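Glucose-6-phosphate dehydrogenase (Trypanosoma cruzi, PDB 5AQ1) catalyses the NADP-dependent oxidation of glucose 6-phosphate, the entry step of the pentose phosphate pathway, and is caught here with both sugar phosphate and NADPH bound. Local coordinates at residues L33-L38 with R64-L69; R144-A149 with G173-I178; L177-P182 with R204-I209. All blocks are in the same frame, centred on the assembly; numbering follows the deposited sequence.

Overall arrangement
All three contacts pair neighbouring strands of one six-stranded parallel sheet, whose order runs 108-112, 67-72, 33-38, 143-148, 175-179, 206-208. Contact 1 uses strand 33-38 and contact 2 its neighbour 143-148; contact 3 follows at the 206-208 edge of the sheet. Contacts 1 and 2 have centres about 10 Å apart and are joined by backbone bonds between Val36 and both Leu145 and Tyr147. Contacts 2 and 3, with centres about 9 Å apart, share Leu177 and Ile178 and are also tied by Tyr147 OH to Glu180 OE2, 2.7 Å. The centres of contacts 1 and 3 are about 17 Å apart and their nearest atoms about 7 Å, without touching. Contacts 2 and 3 reach NADPH, and Lys181 of contact 3 also binds glucose 6-phosphate.

Contact 1: residues L33-L38 with R64-L69; sequences LTIVVL and RDVNIL
Leu33, Ile35 and Val37 pair with Asn67 and Leu69 in a parallel ladder. Asn67 N donates to Leu33 O (3.1 Å), Ile35 N to Asn67 O (2.8 Å), Leu69 N to Ile35 O, and Val37 N to Leu69 O, the last being the most bent of the four at 145°. Between these bonds the CA-H groups of Thr34, Ile68 and Val36 point at carbonyl oxygens of the partner strand, as Thr34 CA does at Asn67 O, 3.4 Å away.

A single water holds the polar side chains at the start of the ladder. It donates to Leu33 O and to Asn67 OD1 (2.7 Å) and accepts from Thr34 OG1 (3.0 Å), giving Leu33 O a second donor.

Val66 CG2, placed anti to its backbone N (CG1 at chi1 70°), lies alongside Leu33 CG at 3.9 Å and also meets Ile35 CD1 at 4.2 Å. Ile35, Val37 and Ile68 face helix 43-58, whereas Val36, Asn67 and Leu69 pack on helix 118-134. Strand 33-38, helix 43-58 and strand 67-72 form the first beta-alpha-beta unit of a Rossmann-type dinucleotide-binding fold.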
# COMPACT_ATOMS: atom_id res chain seq x y z
N LEU B 33 -29.00 -19.58 -39.41
CA LEU B 33 -27.57 -19.42 -39.17
C LEU B 33 -26.77 -20.22 -40.19
O LEU B 33 -26.95 -21.44 -40.30
CB LEU B 33 -27.20 -19.90 -37.76
CG LEU B 33 -25.72 -19.83 -37.37
CD1 LEU B 33 -25.16 -18.43 -37.55
CD2 LEU B 33 -25.53 -20.29 -35.93
N THR B 34 -25.91 -19.54 -40.93
CA THR B 34 -25.03 -20.18 -41.89
C THR B 34 -23.57 -19.87 -41.54
O THR B 34 -23.18 -18.71 -41.47
CB THR B 34 -25.33 -19.72 -43.33
OG1 THR B 34 -26.74 -19.85 -43.60
CG2 THR B 34 -24.56 -20.54 -44.35
N ILE B 35 -22.79 -20.93 -41.32
CA ILE B 35 -21.36 -20.81 -41.04
C ILE B 35 -20.57 -21.30 -42.25
O ILE B 35 -20.57 -22.49 -42.55
CB ILE B 35 -20.97 -21.63 -39.79
CG1 ILE B 35 -21.76 -21.13 -38.58
CG2 ILE B 35 -19.47 -21.54 -39.53
CD1 ILE B 35 -21.60 -21.98 -37.33
N VAL B 36 -19.91 -20.37 -42.94
CA VAL B 36 -19.15 -20.71 -44.15
C VAL B 36 -17.66 -20.81 -43.83
O VAL B 36 -17.03 -19.83 -43.45
CB VAL B 36 -19.36 -19.65 -45.26
CG1 VAL B 36 -18.70 -20.11 -46.55
CG2 VAL B 36 -20.84 -19.39 -45.48
N VAL B 37 -17.11 -22.02 -43.98
CA VAL B 37 -15.69 -22.27 -43.76
C VAL B 37 -14.98 -22.20 -45.11
O VAL B 37 -15.00 -23.16 -45.88
CB VAL B 37 -15.45 -23.65 -43.12
CG1 VAL B 37 -13.97 -23.85 -42.81
CG2 VAL B 37 -16.29 -23.80 -41.85
N LEU B 38 -14.35 -21.06 -45.38
CA LEU B 38 -13.56 -20.90 -46.60
C LEU B 38 -12.17 -21.50 -46.41
O LEU B 38 -11.50 -21.21 -45.41
CB LEU B 38 -13.47 -19.43 -47.00
CG LEU B 38 -14.77 -18.80 -47.50
CD1 LEU B 38 -15.60 -18.20 -46.39
CD2 LEU B 38 -14.48 -17.76 -48.57
N ARG B 64 -29.85 -26.79 -33.87
CA ARG B 64 -29.95 -28.11 -34.51
C ARG B 64 -30.06 -27.99 -36.04
O ARG B 64 -29.53 -28.84 -36.76
CB ARG B 64 -31.10 -28.91 -33.92
CG ARG B 64 -30.76 -29.52 -32.55
CD ARG B 64 -31.79 -29.20 -31.49
NE ARG B 64 -31.64 -30.04 -30.31
CZ ARG B 64 -32.43 -29.97 -29.24
NH1 ARG B 64 -33.42 -29.08 -29.18
NH2 ARG B 64 -32.21 -30.79 -28.21
N ASP B 65 -30.69 -26.92 -36.52
CA ASP B 65 -30.85 -26.68 -37.96
C ASP B 65 -29.82 -25.69 -38.55
O ASP B 65 -30.10 -25.03 -39.55
CB ASP B 65 -32.29 -26.24 -38.29
CG ASP B 65 -32.69 -24.94 -37.58
OD1 ASP B 65 -31.91 -24.41 -36.76
OD2 ASP B 65 -33.81 -24.46 -37.86
N VAL B 66 -28.64 -25.61 -37.94
CA VAL B 66 -27.54 -24.81 -38.48
C VAL B 66 -27.07 -25.38 -39.82
O VAL B 66 -27.19 -26.58 -40.07
CB VAL B 66 -26.34 -24.75 -37.51
CG1 VAL B 66 -25.63 -26.10 -37.41
CG2 VAL B 66 -25.35 -23.67 -37.93
N ASN B 67 -26.54 -24.51 -40.67
CA ASN B 67 -25.94 -24.92 -41.93
C ASN B 67 -24.46 -24.58 -41.96
O ASN B 67 -24.09 -23.42 -41.79
CB ASN B 67 -26.65 -24.26 -43.10
CG ASN B 67 -27.94 -24.97 -43.46
OD1 ASN B 67 -29.03 -24.42 -43.28
ND2 ASN B 67 -27.83 -26.19 -43.95
N ILE B 68 -23.63 -25.59 -42.16
CA ILE B 68 -22.19 -25.41 -42.25
C ILE B 68 -21.79 -25.70 -43.69
O ILE B 68 -22.00 -26.81 -44.19
CB ILE B 68 -21.45 -26.35 -41.28
CG1 ILE B 68 -21.88 -26.06 -39.84
CG2 ILE B 68 -19.94 -26.18 -41.42
CD1 ILE B 68 -21.56 -27.16 -38.86
N LEU B 69 -21.23 -24.69 -44.35
CA LEU B 69 -20.89 -24.78 -45.77
C LEU B 69 -19.39 -24.63 -45.99
O LEU B 69 -18.82 -23.58 -45.72
CB LEU B 69 -21.66 -23.70 -46.54
CG LEU B 69 -21.34 -23.43 -48.02
CD1 LEU B 69 -21.55 -24.67 -48.87
CD2 LEU B 69 -22.18 -22.28 -48.55
O HOH W 1 -28.76 -21.87 -42.56

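Contact 2: residues R144-A149 with G173-I178; sequences RLFYLA and GWVRLI. With NDP (NADPH dihydro-nicotinamide-adenine-dinucleotide phosphate), chain G.
Ile178 bridges Leu145 and Tyr147 of the neighbouring strand. Its CB sits 4.0 Å from Tyr147 CD2. From there CG2, anti to the backbone N (CG1 at chi1 -68°), reaches over one face of the Tyr147 ring in a CH-pi contact, 3.7 Å from the centroid and 17° off the normal. CG1 passes Leu145 CD1 and ends in CD1, which lies between the two side chains, 3.8 Å from Leu145 CD1 and from Tyr147 CD2. The hydroxyl of that tyrosine is bonded to Glu180, and Ala449 of helix 441-451 also packs against Ile178.

Strand 143-148, helix 155-165 and strand 175-179 make up a beta-alpha-beta unit of the Rossmann-type fold. Five backbone hydrogen bonds join its parallel strands, from Arg144 N to Trp174 O through to Leu148 N to Ile178 O. Just past the last of them, Ala149 C approaches the ribose carbon C5D of NADPH to 3.6 Å.

On the opposite face of the sheet from Ile178, Phe146 and Leu177 pack against helix 155-165. There Val175 CG1 abuts the edge of the Phe146 ring, 3.5 Å from CE2, while Leu177 CD1 meets Leu148 CD1. At the Trp174 end of the ladder, the guanidinium of Arg176 lies flat over the Trp174 indole, CZ 3.4 Å above the ring plane, and its NH1 is bonded to Ala449 O.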
# COMPACT_ATOMS: atom_id res chain seq x y z
N ARG B 144 -24.87 -14.67 -41.01
CA ARG B 144 -23.81 -15.32 -41.77
C ARG B 144 -22.46 -15.13 -41.09
O ARG B 144 -22.01 -14.00 -40.89
CB ARG B 144 -23.75 -14.73 -43.18
CG ARG B 144 -25.07 -14.80 -43.93
CD ARG B 144 -24.93 -14.30 -45.35
NE ARG B 144 -26.20 -14.39 -46.09
CZ ARG B 144 -26.35 -14.09 -47.37
NH1 ARG B 144 -25.33 -13.66 -48.10
NH2 ARG B 144 -27.55 -14.21 -47.93
N LEU B 145 -21.81 -16.24 -40.73
CA LEU B 145 -20.45 -16.22 -40.18
C LEU B 145 -19.48 -16.79 -41.21
O LEU B 145 -19.57 -17.96 -41.57
CB LEU B 145 -20.38 -17.04 -38.89
CG LEU B 145 -19.03 -17.07 -38.16
CD1 LEU B 145 -18.73 -15.73 -37.53
CD2 LEU B 145 -19.03 -18.16 -37.10
N PHE B 146 -18.56 -15.95 -41.68
CA PHE B 146 -17.55 -16.38 -42.64
C PHE B 146 -16.25 -16.65 -41.91
O PHE B 146 -15.67 -15.74 -41.32
CB PHE B 146 -17.34 -15.31 -43.71
CG PHE B 146 -18.54 -15.07 -44.58
CD1 PHE B 146 -18.88 -15.98 -45.58
CD2 PHE B 146 -19.34 -13.95 -44.41
CE1 PHE B 146 -19.99 -15.77 -46.38
CE2 PHE B 146 -20.45 -13.73 -45.20
CZ PHE B 146 -20.78 -14.65 -46.19
N TYR B 147 -15.81 -17.91 -41.92
CA TYR B 147 -14.52 -18.29 -41.34
C TYR B 147 -13.48 -18.37 -42.46
O TYR B 147 -13.57 -19.23 -43.33
CB TYR B 147 -14.62 -19.63 -40.62
CG TYR B 147 -13.53 -19.84 -39.58
CD1 TYR B 147 -12.18 -19.89 -39.94
CD2 TYR B 147 -13.85 -19.99 -38.23
CE1 TYR B 147 -11.19 -20.08 -39.00
CE2 TYR B 147 -12.86 -20.18 -37.27
CZ TYR B 147 -11.53 -20.22 -37.67
OH TYR B 147 -10.54 -20.41 -36.73
N LEU B 148 -12.48 -17.48 -42.41
CA LEU B 148 -11.44 -17.45 -43.44
C LEU B 148 -10.23 -18.27 -43.01
O LEU B 148 -9.27 -17.73 -42.46
CB LEU B 148 -11.04 -16.01 -43.76
CG LEU B 148 -11.93 -15.28 -44.77
CD1 LEU B 148 -13.37 -15.20 -44.29
CD2 LEU B 148 -11.39 -13.89 -45.05
N ALA B 149 -10.30 -19.58 -43.26
CA ALA B 149 -9.19 -20.49 -42.99
C ALA B 149 -8.29 -20.62 -44.22
O ALA B 149 -8.13 -21.71 -44.77
CB ALA B 149 -9.73 -21.86 -42.57
N GLY B 173 -30.17 -9.74 -41.01
CA GLY B 173 -29.18 -10.47 -40.21
C GLY B 173 -27.81 -9.83 -40.24
O GLY B 173 -27.57 -8.92 -41.03
N TRP B 174 -26.92 -10.31 -39.38
CA TRP B 174 -25.56 -9.78 -39.31
C TRP B 174 -24.58 -10.60 -40.15
O TRP B 174 -24.87 -11.73 -40.54
CB TRP B 174 -25.05 -9.66 -37.86
CG TRP B 174 -25.30 -10.84 -36.94
CD1 TRP B 174 -26.20 -10.89 -35.92
CD2 TRP B 174 -24.63 -12.11 -36.94
NE1 TRP B 174 -26.14 -12.11 -35.28
CE2 TRP B 174 -25.18 -12.88 -35.89
CE3 TRP B 174 -23.62 -12.68 -37.72
CZ2 TRP B 174 -24.77 -14.19 -35.61
CZ3 TRP B 174 -23.20 -13.99 -37.43
CH2 TRP B 174 -23.78 -14.72 -36.39
N VAL B 175 -23.43 -10.00 -40.44
CA VAL B 175 -22.31 -10.70 -41.05
C VAL B 175 -21.08 -10.53 -40.16
O VAL B 175 -20.76 -9.42 -39.75
CB VAL B 175 -21.98 -10.15 -42.45
CG1 VAL B 175 -20.88 -10.98 -43.09
CG2 VAL B 175 -23.22 -10.15 -43.33
N ARG B 176 -20.41 -11.64 -39.86
CA ARG B 176 -19.19 -11.61 -39.07
C ARG B 176 -18.08 -12.39 -39.76
O ARG B 176 -18.32 -13.44 -40.35
CB ARG B 176 -19.45 -12.16 -37.66
CG ARG B 176 -20.27 -11.21 -36.81
CD ARG B 176 -20.77 -11.84 -35.53
NE ARG B 176 -21.82 -11.02 -34.93
CZ ARG B 176 -22.69 -11.44 -34.00
NH1 ARG B 176 -22.65 -12.68 -33.53
NH2 ARG B 176 -23.61 -10.59 -33.54
N LEU B 177 -16.87 -11.84 -39.70
CA LEU B 177 -15.69 -12.40 -40.34
C LEU B 177 -14.71 -12.88 -39.29
O LEU B 177 -14.20 -12.07 -38.51
CB LEU B 177 -14.99 -11.34 -41.20
CG LEU B 177 -15.44 -11.14 -42.65
CD1 LEU B 177 -14.83 -12.20 -43.56
CD2 LEU B 177 -16.95 -11.12 -42.78
N ILE B 178 -14.43 -14.18 -39.27
CA ILE B 178 -13.34 -14.70 -38.46
C ILE B 178 -12.10 -14.82 -39.35
O ILE B 178 -12.13 -15.49 -40.38
CB ILE B 178 -13.70 -16.05 -37.81
CG1 ILE B 178 -14.81 -15.84 -36.77
CG2 ILE B 178 -12.48 -16.66 -37.14
CD1 ILE B 178 -15.45 -17.13 -36.28
PA NDP G . -3.26 -24.34 -45.76
O1A NDP G . -1.87 -24.18 -46.34
O2A NDP G . -3.72 -25.71 -45.29
O5B NDP G . -4.29 -23.73 -46.83
C5B NDP G . -5.68 -23.73 -46.55
C4B NDP G . -6.48 -23.98 -47.82
O4B NDP G . -6.38 -22.82 -48.65
C3B NDP G . -6.00 -25.17 -48.66
O3B NDP G . -6.72 -26.37 -48.40
C2B NDP G . -6.22 -24.70 -50.08
O2B NDP G . -7.52 -25.09 -50.51
C1B NDP G . -6.14 -23.19 -50.01
N9A NDP G . -4.82 -22.72 -50.50
C8A NDP G . -3.60 -23.15 -50.09
N7A NDP G . -2.61 -22.51 -50.76
C5A NDP G . -3.20 -21.65 -51.61
C6A NDP G . -2.76 -20.66 -52.62
N6A NDP G . -1.44 -20.46 -52.84
N1A NDP G . -3.71 -19.96 -53.29
C2A NDP G . -5.03 -20.14 -53.07
N3A NDP G . -5.50 -21.03 -52.18
C4A NDP G . -4.65 -21.79 -51.43
O3 NDP G . -3.47 -23.26 -44.57
PN NDP G . -3.79 -23.68 -43.05
O1N NDP G . -5.11 -24.41 -42.97
O2N NDP G . -2.55 -24.31 -42.46
O5D NDP G . -3.99 -22.23 -42.38
C5D NDP G . -5.08 -21.38 -42.72
C4D NDP G . -4.88 -20.02 -42.07
O4D NDP G . -4.83 -20.16 -40.65
C3D NDP G . -3.56 -19.39 -42.49
O3D NDP G . -3.72 -17.98 -42.70
C2D NDP G . -2.63 -19.65 -41.32
O2D NDP G . -1.60 -18.65 -41.23
C1D NDP G . -3.58 -19.67 -40.13
N1N NDP G . -3.06 -20.49 -39.03
C2N NDP G . -3.16 -21.83 -39.06
C3N NDP G . -2.66 -22.63 -38.04
C7N NDP G . -2.79 -24.13 -38.10
O7N NDP G . -2.97 -24.74 -37.06
N7N NDP G . -2.71 -24.77 -39.27
C4N NDP G . -1.99 -22.02 -36.84
C5N NDP G . -1.94 -20.56 -36.92
C6N NDP G . -2.48 -19.87 -38.00
P2B NDP G . -7.92 -25.24 -52.07
O1X NDP G . -6.63 -25.46 -52.82
O2X NDP G . -8.82 -26.46 -52.03
O3X NDP G . -8.61 -23.94 -52.41

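Contact 3: residues L177-P182 with R204-I209; sequences LIVEKP and RQVFRI. With NDP (NADPH dihydro-nicotinamide-adenine-dinucleotide phosphate), chain G; BG6 (6-O-phosphono-beta-D-glucopyranose), chain F.
Ile209 packs on Ile178 and Glu180: CG1 meets Ile178 CG2 at 3.4 Å and also nears Glu180 OE2, which CG2 approaches to 3.6 Å. On the other side of the sheet Val179 CG2 runs alongside Arg208 CG at 3.5 Å; with CG1 at chi1 -58°, CG2 falls between the backbone N and the carbonyl carbon. Four backbone hydrogen bonds set the register of the two parallel strands, from Leu177 N to Gln205 O through to Ile209 N to Val179 O; in the third, Val179 N stands 39° out of the Phe207 carbonyl plane.

Strand 175-179, helix 187-197 and strand 206-208 form the closing beta-alpha-beta unit of the Rossmann-type sheet, and the segment leaving its first strand enters the active site. Lys181 O accepts from ribose O2D of NADPH at 2.7 Å, and Lys181 NZ donates to O2 of glucose 6-phosphate at 3.1 Å. The peptide bond before Pro182 is cis, and Pro182 CD lies 3.3 Å from ribose O2D.

Farther out, a water bonded to Lys181 N, Glu180 OE1 and Ile209 O ties this loop to the end of the neighbouring segment. Besides Tyr147, Tyr442 bonds to Glu180 OE2, Asp268 O takes a second bond from Lys181 NZ, and Glu203 pairs with Arg208.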
# COMPACT_ATOMS: atom_id res chain seq x y z
N LEU B 177 -16.87 -11.84 -39.70
CA LEU B 177 -15.69 -12.40 -40.34
C LEU B 177 -14.71 -12.88 -39.29
O LEU B 177 -14.20 -12.07 -38.51
CB LEU B 177 -14.99 -11.34 -41.20
CG LEU B 177 -15.44 -11.14 -42.65
CD1 LEU B 177 -14.83 -12.20 -43.56
CD2 LEU B 177 -16.95 -11.12 -42.78
N ILE B 178 -14.43 -14.18 -39.27
CA ILE B 178 -13.34 -14.70 -38.46
C ILE B 178 -12.10 -14.82 -39.35
O ILE B 178 -12.13 -15.49 -40.38
CB ILE B 178 -13.70 -16.05 -37.81
CG1 ILE B 178 -14.81 -15.84 -36.77
CG2 ILE B 178 -12.48 -16.66 -37.14
CD1 ILE B 178 -15.45 -17.13 -36.28
N VAL B 179 -11.03 -14.15 -38.95
CA VAL B 179 -9.80 -14.07 -39.75
C VAL B 179 -8.59 -14.53 -38.92
O VAL B 179 -8.55 -14.33 -37.71
CB VAL B 179 -9.58 -12.65 -40.31
CG1 VAL B 179 -10.77 -12.23 -41.16
CG2 VAL B 179 -9.38 -11.64 -39.20
N GLU B 180 -7.62 -15.14 -39.60
CA GLU B 180 -6.47 -15.76 -38.93
C GLU B 180 -5.17 -15.02 -39.23
O GLU B 180 -5.06 -14.31 -40.23
CB GLU B 180 -6.34 -17.21 -39.38
CG GLU B 180 -7.41 -18.15 -38.85
CD GLU B 180 -7.14 -18.67 -37.44
OE1 GLU B 180 -5.98 -18.63 -36.98
OE2 GLU B 180 -8.11 -19.13 -36.80
N LYS B 181 -4.19 -15.20 -38.34
CA LYS B 181 -2.85 -14.62 -38.52
C LYS B 181 -2.12 -15.42 -39.61
O LYS B 181 -2.55 -16.52 -39.93
CB LYS B 181 -2.09 -14.64 -37.19
CG LYS B 181 -1.54 -15.98 -36.75
CD LYS B 181 -0.90 -15.87 -35.37
CE LYS B 181 -0.35 -17.20 -34.88
NZ LYS B 181 0.99 -17.53 -35.45
N PRO B 182 -1.04 -14.89 -40.19
CA PRO B 182 -0.42 -13.62 -39.84
C PRO B 182 -1.20 -12.39 -40.29
O PRO B 182 -1.86 -12.43 -41.33
CB PRO B 182 0.91 -13.68 -40.59
CG PRO B 182 0.62 -14.50 -41.80
CD PRO B 182 -0.38 -15.54 -41.34
N ARG B 204 -16.70 -3.78 -36.01
CA ARG B 204 -17.64 -4.64 -35.30
C ARG B 204 -17.82 -6.01 -35.95
O ARG B 204 -18.03 -7.01 -35.26
CB ARG B 204 -19.00 -3.95 -35.20
CG ARG B 204 -19.07 -2.85 -34.16
CD ARG B 204 -20.50 -2.40 -33.93
NE ARG B 204 -21.22 -2.15 -35.19
CZ ARG B 204 -21.12 -1.04 -35.92
NH1 ARG B 204 -20.34 -0.03 -35.56
NH2 ARG B 204 -21.83 -0.94 -37.05
N GLN B 205 -17.72 -6.06 -37.28
CA GLN B 205 -17.91 -7.30 -38.03
C GLN B 205 -16.67 -8.19 -38.09
O GLN B 205 -16.79 -9.38 -38.38
CB GLN B 205 -18.36 -6.99 -39.46
CG GLN B 205 -19.68 -6.26 -39.55
CD GLN B 205 -20.03 -5.85 -40.96
OE1 GLN B 205 -19.21 -5.25 -41.66
NE2 GLN B 205 -21.25 -6.15 -41.39
N VAL B 206 -15.50 -7.62 -37.83
CA VAL B 206 -14.25 -8.37 -37.93
C VAL B 206 -13.85 -8.98 -36.58
O VAL B 206 -13.79 -8.29 -35.57
CB VAL B 206 -13.10 -7.50 -38.47
CG1 VAL B 206 -11.81 -8.30 -38.55
CG2 VAL B 206 -13.46 -6.93 -39.83
N PHE B 207 -13.55 -10.28 -36.60
CA PHE B 207 -13.16 -11.03 -35.42
C PHE B 207 -11.79 -11.67 -35.66
O PHE B 207 -11.70 -12.79 -36.16
CB PHE B 207 -14.22 -12.09 -35.11
CG PHE B 207 -15.46 -11.54 -34.50
CD1 PHE B 207 -16.35 -10.79 -35.26
CD2 PHE B 207 -15.75 -11.74 -33.16
CE1 PHE B 207 -17.50 -10.26 -34.69
CE2 PHE B 207 -16.89 -11.22 -32.59
CZ PHE B 207 -17.77 -10.48 -33.35
N ARG B 208 -10.74 -10.94 -35.33
CA ARG B 208 -9.37 -11.43 -35.52
C ARG B 208 -8.99 -12.44 -34.44
O ARG B 208 -8.99 -12.11 -33.25
CB ARG B 208 -8.37 -10.27 -35.52
CG ARG B 208 -8.57 -9.31 -36.68
CD ARG B 208 -7.53 -8.20 -36.70
NE ARG B 208 -7.99 -7.07 -37.50
CZ ARG B 208 -8.91 -6.20 -37.11
NH1 ARG B 208 -9.49 -6.31 -35.92
NH2 ARG B 208 -9.26 -5.20 -37.92
N ILE B 209 -8.67 -13.66 -34.87
CA ILE B 209 -8.35 -14.74 -33.95
C ILE B 209 -6.93 -14.59 -33.41
O ILE B 209 -5.99 -14.36 -34.16
CB ILE B 209 -8.43 -16.13 -34.63
CG1 ILE B 209 -9.88 -16.46 -34.99
CG2 ILE B 209 -7.85 -17.21 -33.72
CD1 ILE B 209 -10.75 -16.91 -33.83
PA NDP G . -3.26 -24.34 -45.76
O1A NDP G . -1.87 -24.18 -46.34
O2A NDP G . -3.72 -25.71 -45.29
O5B NDP G . -4.29 -23.73 -46.83
C5B NDP G . -5.68 -23.73 -46.55
C4B NDP G . -6.48 -23.98 -47.82
O4B NDP G . -6.38 -22.82 -48.65
C3B NDP G . -6.00 -25.17 -48.66
O3B NDP G . -6.72 -26.37 -48.40
C2B NDP G . -6.22 -24.70 -50.08
O2B NDP G . -7.52 -25.09 -50.51
C1B NDP G . -6.14 -23.19 -50.01
N9A NDP G . -4.82 -22.72 -50.50
C8A NDP G . -3.60 -23.15 -50.09
N7A NDP G . -2.61 -22.51 -50.76
C5A NDP G . -3.20 -21.65 -51.61
C6A NDP G . -2.76 -20.66 -52.62
N6A NDP G . -1.44 -20.46 -52.84
N1A NDP G . -3.71 -19.96 -53.29
C2A NDP G . -5.03 -20.14 -53.07
N3A NDP G . -5.50 -21.03 -52.18
C4A NDP G . -4.65 -21.79 -51.43
O3 NDP G . -3.47 -23.26 -44.57
PN NDP G . -3.79 -23.68 -43.05
O1N NDP G . -5.11 -24.41 -42.97
O2N NDP G . -2.55 -24.31 -42.46
O5D NDP G . -3.99 -22.23 -42.38
C5D NDP G . -5.08 -21.38 -42.72
C4D NDP G . -4.88 -20.02 -42.07
O4D NDP G . -4.83 -20.16 -40.65
C3D NDP G . -3.56 -19.39 -42.49
O3D NDP G . -3.72 -17.98 -42.70
C2D NDP G . -2.63 -19.65 -41.32
O2D NDP G . -1.60 -18.65 -41.23
C1D NDP G . -3.58 -19.67 -40.13
N1N NDP G . -3.06 -20.49 -39.03
C2N NDP G . -3.16 -21.83 -39.06
C3N NDP G . -2.66 -22.63 -38.04
C7N NDP G . -2.79 -24.13 -38.10
O7N NDP G . -2.97 -24.74 -37.06
N7N NDP G . -2.71 -24.77 -39.27
C4N NDP G . -1.99 -22.02 -36.84
C5N NDP G . -1.94 -20.56 -36.92
C6N NDP G . -2.48 -19.87 -38.00
P2B NDP G . -7.92 -25.24 -52.07
O1X NDP G . -6.63 -25.46 -52.82
O2X NDP G . -8.82 -26.46 -52.03
O3X NDP G . -8.61 -23.94 -52.41
C1 BG6 F . 0.32 -21.25 -33.77
C2 BG6 F . 1.75 -21.01 -34.24
O1 BG6 F . -0.41 -20.02 -33.75
O5 BG6 F . 0.33 -21.81 -32.45
C3 BG6 F . 2.53 -22.32 -34.19
O2 BG6 F . 1.76 -20.49 -35.57
C4 BG6 F . 2.46 -22.87 -32.77
O3 BG6 F . 3.89 -22.14 -34.58
C5 BG6 F . 1.00 -23.07 -32.37
O4 BG6 F . 3.18 -24.10 -32.70
C6 BG6 F . 0.89 -23.64 -30.96
O6 BG6 F . -0.48 -23.64 -30.53
P BG6 F . -0.91 -24.51 -29.25
O1P BG6 F . 0.00 -24.03 -28.14
O2P BG6 F . -2.35 -24.14 -29.01
O3P BG6 F . -0.69 -25.93 -29.69
O HOH W 2 -5.04 -16.29 -35.88